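Local coordinates for protein GCN5-related N-acetyltransferase:Aminotransferase, class-II (Rhodopseudomonas palustris, PDB 2FIW) that probably transfers an acetyl group from acetyl coenzyme A to an amine, as a member of the GCN5-related N-acetyltransferase family, its natural acceptor not being established, at residues Ala23-Val26 / Ala27-Gln31; Thr143-Asn147 / Gly148-Ala152; Ala49-Glu52 / Ala53-Ala56. One frame throughout, in Å; residues are numbered along the deposited sequence.

Contact 1 (Ala23-Val26 / Ala27-Gln31); sequences AIFV and ASIEQ. With ACO (acetyl coenzyme *a), chain C.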
loop_
_atom_site.group_PDB
_atom_site.type_symbol
_atom_site.label_atom_id
_atom_site.label_comp_id
_atom_site.label_asym_id
_atom_site.label_seq_id
_atom_site.Cartn_x
_atom_site.Cartn_y
_atom_site.Cartn_z
ATOM N N ALA A 23 8.366 -9.613 2.073
ATOM C CA ALA A 23 9.100 -9.177 3.248
ATOM C C ALA A 23 8.803 -7.739 3.696
ATOM O O ALA A 23 8.743 -7.457 4.899
ATOM C CB ALA A 23 10.585 -9.377 3.035
ATOM N N ILE A 24 8.615 -6.825 2.750
ATOM C CA ILE A 24 8.260 -5.432 3.089
ATOM C C ILE A 24 6.846 -5.387 3.664
ATOM O O ILE A 24 6.555 -4.612 4.575
ATOM C CB ILE A 24 8.349 -4.489 1.839
ATOM C CG1 ILE A 24 9.810 -4.196 1.483
ATOM C CG2 ILE A 24 7.600 -3.188 2.074
ATOM C CD1 ILE A 24 10.015 -3.748 0.033
ATOM N N PHE A 25 5.981 -6.227 3.096
ATOM C CA PHE A 25 4.567 -6.310 3.420
ATOM C C PHE A 25 4.373 -6.808 4.865
ATOM O O PHE A 25 3.685 -6.151 5.659
ATOM C CB PHE A 25 3.906 -7.219 2.375
ATOM C CG PHE A 25 2.500 -7.672 2.703
ATOM C CD1 PHE A 25 2.276 -8.915 3.313
ATOM C CD2 PHE A 25 1.402 -6.915 2.301
ATOM C CE1 PHE A 25 0.980 -9.352 3.571
ATOM C CE2 PHE A 25 0.111 -7.327 2.555
ATOM C CZ PHE A 25 -0.118 -8.553 3.184
ATOM N N VAL A 26 4.999 -7.932 5.217
ATOM C CA VAL A 26 4.850 -8.450 6.574
ATOM C C VAL A 26 5.535 -7.554 7.612
ATOM O O VAL A 26 4.993 -7.390 8.701
ATOM C CB VAL A 26 5.234 -9.973 6.768
ATOM C CG1 VAL A 26 4.933 -10.793 5.545
ATOM C CG2 VAL A 26 6.651 -10.146 7.208
ATOM N N ALA A 27 6.697 -6.971 7.289
ATOM C CA ALA A 27 7.401 -6.118 8.246
ATOM C C ALA A 27 6.654 -4.814 8.491
ATOM O O ALA A 27 6.617 -4.311 9.608
ATOM C CB ALA A 27 8.799 -5.855 7.782
ATOM N N SER A 28 6.054 -4.275 7.435
ATOM C CA SER A 28 5.221 -3.069 7.501
ATOM C C SER A 28 4.004 -3.276 8.411
ATOM O O SER A 28 3.664 -2.425 9.226
ATOM C CB SER A 28 4.756 -2.711 6.091
ATOM O OG SER A 28 4.070 -1.475 6.068
ATOM N N ILE A 29 3.345 -4.421 8.248
ATOM C CA ILE A 29 2.189 -4.792 9.052
ATOM C C ILE A 29 2.550 -5.029 10.539
ATOM O O ILE A 29 1.928 -4.449 11.432
ATOM C CB ILE A 29 1.481 -6.006 8.430
ATOM C CG1 ILE A 29 0.851 -5.595 7.087
ATOM C CG2 ILE A 29 0.452 -6.645 9.414
ATOM C CD1 ILE A 29 0.490 -6.774 6.208
ATOM N N GLU A 30 3.535 -5.886 10.788
ATOM C CA GLU A 30 3.970 -6.190 12.151
ATOM C C GLU A 30 4.263 -4.907 12.914
ATOM O O GLU A 30 3.689 -4.641 13.981
ATOM C CB GLU A 30 5.223 -7.068 12.121
ATOM C CG GLU A 30 4.986 -8.492 11.612
ATOM C CD GLU A 30 6.271 -9.294 11.495
ATOM O OE1 GLU A 30 7.367 -8.681 11.424
ATOM O OE2 GLU A 30 6.176 -10.542 11.465
ATOM N N GLN A 31 5.125 -4.091 12.319
ATOM C CA GLN A 31 5.721 -2.945 13.014
ATOM C C GLN A 31 4.928 -1.640 12.963
ATOM O O GLN A 31 5.164 -0.764 13.797
ATOM C CB GLN A 31 7.170 -2.709 12.544
ATOM C CG GLN A 31 8.096 -3.945 12.705
ATOM C CD GLN A 31 9.567 -3.682 12.317
ATOM O OE1 GLN A 31 10.182 -2.687 12.748
ATOM N NE2 GLN A 31 10.141 -4.591 11.505
HETATM N N1A ACO C . 9.603 15.199 8.475
HETATM C C2A ACO C . 8.385 15.067 9.038
HETATM N N3A ACO C . 7.398 14.387 8.424
HETATM C C4A ACO C . 7.577 13.792 7.203
HETATM C C5A ACO C . 8.802 13.882 6.561
HETATM C C6A ACO C . 9.879 14.644 7.262
HETATM N N6A ACO C . 11.108 14.787 6.707
HETATM N N7A ACO C . 8.699 13.216 5.388
HETATM C C8A ACO C . 7.439 12.721 5.310
HETATM N N9A ACO C . 6.764 13.082 6.410
HETATM C C1B ACO C . 5.358 12.770 6.785
HETATM C C2B ACO C . 4.306 13.227 5.792
HETATM O O2B ACO C . 3.975 14.603 5.990
HETATM C C3B ACO C . 3.145 12.310 6.138
HETATM O O3B ACO C . 2.248 12.927 7.064
HETATM P P3B ACO C . 0.687 12.503 7.171
HETATM O O7A ACO C . 0.629 11.169 7.906
HETATM O O8A ACO C . 0.225 12.391 5.736
HETATM O O9A ACO C . 0.089 13.662 7.938
HETATM C C4B ACO C . 3.778 11.064 6.773
HETATM O O4B ACO C . 5.158 11.365 6.988
HETATM C C5B ACO C . 3.679 9.827 5.880
HETATM O O5B ACO C . 4.089 10.201 4.556
HETATM P P1A ACO C . 5.128 9.339 3.681
HETATM O O1A ACO C . 6.508 9.426 4.299
HETATM O O2A ACO C . 4.889 9.785 2.256
HETATM O O3A ACO C . 4.512 7.856 3.865
HETATM P P2A ACO C . 5.342 6.601 4.384
HETATM O O4A ACO C . 5.617 6.801 5.849
HETATM O O5A ACO C . 6.484 6.387 3.431
HETATM O O6A ACO C . 4.302 5.373 4.201
HETATM C CBP ACO C . 2.263 4.081 4.810
HETATM C CCP ACO C . 2.896 5.443 4.476
HETATM C CDP ACO C . 0.822 4.333 5.236
HETATM C CEP ACO C . 2.304 3.178 3.588
HETATM C CAP ACO C . 3.045 3.360 5.935
HETATM O OAP ACO C . 2.899 4.029 7.199
HETATM C C9P ACO C . 2.818 1.861 6.108
HETATM O O9P ACO C . 3.550 0.990 5.422
HETATM N N8P ACO C . 1.949 1.446 6.934
HETATM C C7P ACO C . 1.586 0.073 7.312
HETATM C C6P ACO C . 0.863 -0.711 6.216
HETATM C C5P ACO C . -0.413 -0.003 5.875
HETATM O O5P ACO C . -1.141 0.445 6.752
HETATM N N4P ACO C . -0.684 0.113 4.584
HETATM C C3P ACO C . -1.841 0.781 4.024
HETATM C C2P ACO C . -2.977 -0.229 3.993
HETATM S S1P ACO C . -4.126 0.464 2.864
HETATM C C ACO C . -3.939 -0.429 1.469
HETATM O O ACO C . -2.894 -1.032 1.253
HETATM C CH3 ACO C . -4.948 -0.477 0.613
#
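Phe-25 and Ile-29 make a CH-pi contact one turn apart on helix 18-32, on a side of the helix that packs against the central sheet. The evidence is the position of Ile-29 CD1, which lies over the middle of the Phe-25 ring, 3.6 Å from its centroid and 13° off the ring normal. The phenyl group is swung there with CG opposite the backbone N (chi1 167°), while CG1 of Ile-29, lying beside its own N, sends the methyl back toward the preceding turn. The backbone fixes the spacing: Ile-29 N donates to Phe-25 O at 3.1 Å, and Glu-30 N to Val-26 O at 3.0 Å. Tyr-89 and Phe-76 of neighbouring strands also pack on Phe-25, Tyr-89 edge-to-face. An alanine in place of this phenylalanine would take away the ring face under the Ile-29 methyl and would probably open a gap toward Tyr-89, Phe-76 and Phe-55. Ser-28, in the same turns, reaches the cofactor: Ser-28 OG lies 2.6 Å from ACO O9P, a pantetheine carbonyl oxygen of acetyl coenzyme A, and is hydrogen-bonded to Val-90 O. Such an arrangement fits the first helix of the GNAT fold, packed on the sheet beside the cofactor's pantetheine arm.

Contact 2 (Thr143-Asn147 / Gly148-Ala152); sequences TVSIN and GEWLA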
loop_
_atom_site.group_PDB
_atom_site.type_symbol
_atom_site.label_atom_id
_atom_site.label_comp_id
_atom_site.label_asym_id
_atom_site.label_seq_id
_atom_site.Cartn_x
_atom_site.Cartn_y
_atom_site.Cartn_z
ATOM N N THR A 143 -15.711 -3.704 7.429
ATOM C CA THR A 143 -14.971 -4.772 8.066
ATOM C C THR A 143 -14.633 -5.741 6.953
ATOM O O THR A 143 -15.467 -6.037 6.105
ATOM C CB THR A 143 -15.821 -5.464 9.164
ATOM O OG1 THR A 143 -16.081 -4.526 10.223
ATOM C CG2 THR A 143 -15.139 -6.683 9.714
ATOM N N VAL A 144 -13.397 -6.206 6.938
ATOM C CA VAL A 144 -12.977 -7.225 5.986
ATOM C C VAL A 144 -12.642 -8.503 6.765
ATOM O O VAL A 144 -12.068 -8.450 7.856
ATOM C CB VAL A 144 -11.772 -6.722 5.081
ATOM C CG1 VAL A 144 -10.531 -6.435 5.918
ATOM C CG2 VAL A 144 -11.456 -7.711 3.970
ATOM N N SER A 145 -13.030 -9.644 6.205
ATOM C CA SER A 145 -12.693 -10.933 6.784
ATOM C C SER A 145 -11.438 -11.457 6.086
ATOM O O SER A 145 -11.443 -11.659 4.880
ATOM C CB SER A 145 -13.867 -11.910 6.642
ATOM O OG SER A 145 -13.552 -13.170 7.219
ATOM N N ILE A 146 -10.360 -11.629 6.851
ATOM C CA ILE A 146 -9.083 -12.097 6.330
ATOM C C ILE A 146 -8.631 -13.230 7.217
ATOM O O ILE A 146 -8.457 -13.032 8.420
ATOM C CB ILE A 146 -7.948 -11.022 6.383
ATOM C CG1 ILE A 146 -8.305 -9.772 5.587
ATOM C CG2 ILE A 146 -6.614 -11.613 5.861
ATOM C CD1 ILE A 146 -7.300 -8.618 5.764
ATOM N N ASN A 147 -8.425 -14.406 6.627
ATOM C CA ASN A 147 -7.911 -15.564 7.356
ATOM C C ASN A 147 -8.594 -15.787 8.707
ATOM O O ASN A 147 -7.934 -16.038 9.729
ATOM C CB ASN A 147 -6.397 -15.451 7.537
ATOM C CG ASN A 147 -5.735 -16.799 7.618
ATOM O OD1 ASN A 147 -6.303 -17.799 7.175
ATOM N ND2 ASN A 147 -4.532 -16.846 8.183
ATOM N N GLY A 148 -9.920 -15.662 8.707
ATOM C CA GLY A 148 -10.726 -15.900 9.898
ATOM C C GLY A 148 -10.734 -14.786 10.933
ATOM O O GLY A 148 -11.250 -14.972 12.034
ATOM N N GLU A 149 -10.152 -13.637 10.594
ATOM C CA GLU A 149 -10.185 -12.463 11.463
ATOM C C GLU A 149 -11.003 -11.364 10.820
ATOM O O GLU A 149 -11.084 -11.307 9.599
ATOM C CB GLU A 149 -8.773 -11.940 11.732
ATOM C CG GLU A 149 -7.962 -12.801 12.670
ATOM C CD GLU A 149 -8.213 -12.456 14.120
ATOM O OE1 GLU A 149 -8.365 -13.387 14.915
ATOM O OE2 GLU A 149 -8.268 -11.257 14.468
ATOM N N TRP A 150 -11.592 -10.498 11.642
ATOM C CA TRP A 150 -12.232 -9.293 11.161
ATOM C C TRP A 150 -11.339 -8.065 11.437
ATOM O O TRP A 150 -10.788 -7.907 12.541
ATOM C CB TRP A 150 -13.627 -9.110 11.777
ATOM C CG TRP A 150 -14.691 -10.141 11.335
ATOM C CD1 TRP A 150 -14.581 -11.094 10.344
ATOM C CD2 TRP A 150 -16.023 -10.269 11.858
ATOM N NE1 TRP A 150 -15.755 -11.818 10.241
ATOM C CE2 TRP A 150 -16.654 -11.331 11.156
ATOM C CE3 TRP A 150 -16.738 -9.607 12.866
ATOM C CZ2 TRP A 150 -17.975 -11.736 11.430
ATOM C CZ3 TRP A 150 -18.052 -10.015 13.132
ATOM C CH2 TRP A 150 -18.651 -11.068 12.412
ATOM N N LEU A 151 -11.203 -7.206 10.426
ATOM C CA LEU A 151 -10.352 -6.028 10.500
ATOM C C LEU A 151 -11.136 -4.875 9.921
ATOM O O LEU A 151 -11.741 -5.017 8.854
ATOM C CB LEU A 151 -9.061 -6.234 9.695
ATOM C CG LEU A 151 -7.842 -6.914 10.307
ATOM C CD1 LEU A 151 -7.951 -8.433 10.320
ATOM C CD2 LEU A 151 -6.616 -6.534 9.528
ATOM N N ALA A 152 -11.146 -3.743 10.619
ATOM C CA ALA A 152 -11.824 -2.547 10.121
ATOM C C ALA A 152 -10.960 -1.846 9.072
ATOM O O ALA A 152 -9.729 -1.967 9.089
ATOM C CB ALA A 152 -12.145 -1.600 11.248
HETATM O O HOH W 1 -16.458 -14.212 8.186
#
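Ser-145 and Trp-150 face each other near the end of a beta hairpin, strands 137-146 and 149-159, closed by a type I' turn from Ile-146 to Glu-149. Asn-147 and Gly-148 form the turn, both with positive phi. The short strand segments run at 147°, and two hydrogen-bonded pairs tie them: Val-144 with Leu-151, where Val-144 N meets Leu-151 O at 2.8 Å, and Ile-146 with Glu-149, where Ile-146 N meets Glu-149 O at 2.9 Å. On the face bearing Val-144, Ile-146, Glu-149 and Leu-151, Val-144 places CG1 between its backbone N and carbonyl carbon (chi1 63°), bringing this methyl to 4.1 Å from Leu-151 CB, while Ile-146 CD1 approaches Leu-151 CD2 more loosely, at 4.4 Å. Helix 39-46 covers part of this face: Leu-151 packs on Trp-45, and Glu-149, its chain bent beyond CG, on Gln-41 and Ala-44. The other face bears Thr-143, Ser-145, Trp-150 and Ala-152. With CG beside its backbone N (chi1 -68°), Trp-150 reaches across to the partner strand: Thr-143 CG2 sits 3.5 Å from Trp-150 CB, and Ser-145 CB 3.9 Å from Trp-150 CD1. The hydroxyl of Ser-145 lies in the indole plane at its edge, and one water, also in that plane, bridges the two residues, accepting from Trp-150 NE1 at 3.2 Å and hydrogen-bonded to Ser-145 OG.

Contact 3 (Ala49-Glu52 / Ala53-Ala56); sequences ADDE and AKFA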
loop_
_atom_site.group_PDB
_atom_site.type_symbol
_atom_site.label_atom_id
_atom_site.label_comp_id
_atom_site.label_asym_id
_atom_site.label_seq_id
_atom_site.Cartn_x
_atom_site.Cartn_y
_atom_site.Cartn_z
ATOM N N ALA A 49 0.919 -13.165 2.711
ATOM C CA ALA A 49 2.182 -13.438 2.030
ATOM C C ALA A 49 2.637 -14.915 2.148
ATOM O O ALA A 49 3.655 -15.311 1.551
ATOM C CB ALA A 49 3.263 -12.482 2.531
ATOM N N ASP A 50 1.872 -15.699 2.921
ATOM C CA ASP A 50 2.086 -17.137 3.132
ATOM C C ASP A 50 1.887 -17.944 1.861
ATOM O O ASP A 50 2.726 -18.792 1.526
ATOM C CB ASP A 50 1.128 -17.696 4.201
ATOM C CG ASP A 50 1.582 -17.406 5.622
ATOM O OD1 ASP A 50 2.646 -16.776 5.790
ATOM O OD2 ASP A 50 0.856 -17.805 6.566
ATOM N N ASP A 51 0.769 -17.720 1.176
ATOM C CA ASP A 51 0.536 -18.341 -0.119
ATOM C C ASP A 51 1.327 -17.554 -1.164
ATOM O O ASP A 51 0.823 -16.602 -1.774
ATOM C CB ASP A 51 -0.961 -18.382 -0.448
ATOM C CG ASP A 51 -1.275 -19.214 -1.685
ATOM O OD1 ASP A 51 -0.338 -19.752 -2.331
ATOM O OD2 ASP A 51 -2.475 -19.310 -2.020
ATOM N N GLU A 52 2.577 -17.962 -1.341
ATOM C CA GLU A 52 3.551 -17.256 -2.192
ATOM C C GLU A 52 3.115 -17.027 -3.636
ATOM O O GLU A 52 3.240 -15.920 -4.164
ATOM C CB GLU A 52 4.921 -17.951 -2.127
ATOM C CG GLU A 52 5.479 -17.979 -0.697
ATOM C CD GLU A 52 6.909 -18.505 -0.576
ATOM O OE1 GLU A 52 7.596 -18.689 -1.617
ATOM O OE2 GLU A 52 7.339 -18.736 0.579
ATOM N N ALA A 53 2.580 -18.071 -4.256
ATOM C CA ALA A 53 2.103 -18.001 -5.634
ATOM C C ALA A 53 0.953 -17.001 -5.816
ATOM O O ALA A 53 0.911 -16.248 -6.801
ATOM C CB ALA A 53 1.704 -19.410 -6.137
ATOM N N LYS A 54 0.038 -17.001 -4.856
ATOM C CA LYS A 54 -1.173 -16.174 -4.885
ATOM C C LYS A 54 -0.875 -14.719 -4.468
ATOM O O LYS A 54 -1.469 -13.772 -4.995
ATOM C CB LYS A 54 -2.235 -16.827 -3.984
ATOM C CG LYS A 54 -3.564 -16.100 -3.877
ATOM C CD LYS A 54 -4.524 -16.849 -2.949
ATOM C CE LYS A 54 -5.573 -15.893 -2.342
ATOM N NZ LYS A 54 -6.299 -15.136 -3.434
ATOM N N PHE A 55 0.037 -14.546 -3.519
ATOM C CA PHE A 55 0.572 -13.212 -3.215
ATOM C C PHE A 55 1.267 -12.594 -4.448
ATOM O O PHE A 55 1.000 -11.457 -4.805
ATOM C CB PHE A 55 1.525 -13.248 -2.013
ATOM C CG PHE A 55 1.936 -11.887 -1.524
ATOM C CD1 PHE A 55 1.066 -11.119 -0.744
ATOM C CD2 PHE A 55 3.188 -11.364 -1.846
ATOM C CE1 PHE A 55 1.433 -9.842 -0.300
ATOM C CE2 PHE A 55 3.569 -10.086 -1.397
ATOM C CZ PHE A 55 2.689 -9.328 -0.626
ATOM N N ALA A 56 2.142 -13.366 -5.090
ATOM C CA ALA A 56 2.822 -12.945 -6.305
ATOM C C ALA A 56 1.857 -12.714 -7.482
ATOM O O ALA A 56 2.003 -11.753 -8.206
ATOM C CB ALA A 56 3.918 -13.954 -6.668
#
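Phe-55 has CG turned opposite its backbone N (chi1 -171°), and this torsion brings its ring up against Ala-49, six residues earlier, with one face turned to the CB methyl. Ala-49 CB stands over the ring centre, 4.2 Å from the Phe-55 centroid and 9° off the ring normal, a CH-pi contact over the face. The backbone of the alanine is close as well, its CA being 3.8 Å from Phe-55 CD1. Asp-51 adopts a similar torsion in one of its two deposited conformers, with CG beside its carbonyl carbon. In that copy alone, the carboxylate crosses the Lys-54 side chain at about a right angle and lies against the aliphatic part of that chain; the charged ends do not pair there, Asp-51 OD2 and Lys-54 NZ being 5.8 Å apart. Between these side chains the helix begins. Asp-51 occupies the N-cap position and centres an inverse gamma turn, so the chain reverses sharply just before the first helical turn. Asp-51 O accepts from Phe-55 N at 2.8 Å, nearly straight at 168°, and takes a second, weak bond from Lys-54 N. The next link is Ala-56 N to Glu-52 O at 2.9 Å, which carries the helical pattern onward. Carboxylates of Asp-51 and Glu-52 at this end would probably be eased by the helix dipole. The start of helix 52-60 lies at the surface, with Phe-55 buried and facing helix 18-32: its ring touches Ala-22 and Phe-25 there, and Ala-49, in the loop after helix 39-46, packs on the same helix.

Along the chain the order is contact 1, contact 3, contact 2. Contacts 1 and 3 have centres 14 Å apart and touch directly: Phe-25 CG comes within 3.7 Å of Phe-55 CZ, the two ring planes meeting at about 55°, and Ala-49 CB packs on both Phe-25 and Val-26. Helices 18-32 and 52-60 are thereby joined through one aromatic cluster. Contact 2 stands apart, with centres about 17 Å from contact 1 and about 18 Å from contact 3, on the hairpin that ends the sheet; helix 39-46, which precedes the loop of contact 3, packs against that hairpin. Of the three, contact 1 alone holds a residue of the acetyl coenzyme A pocket.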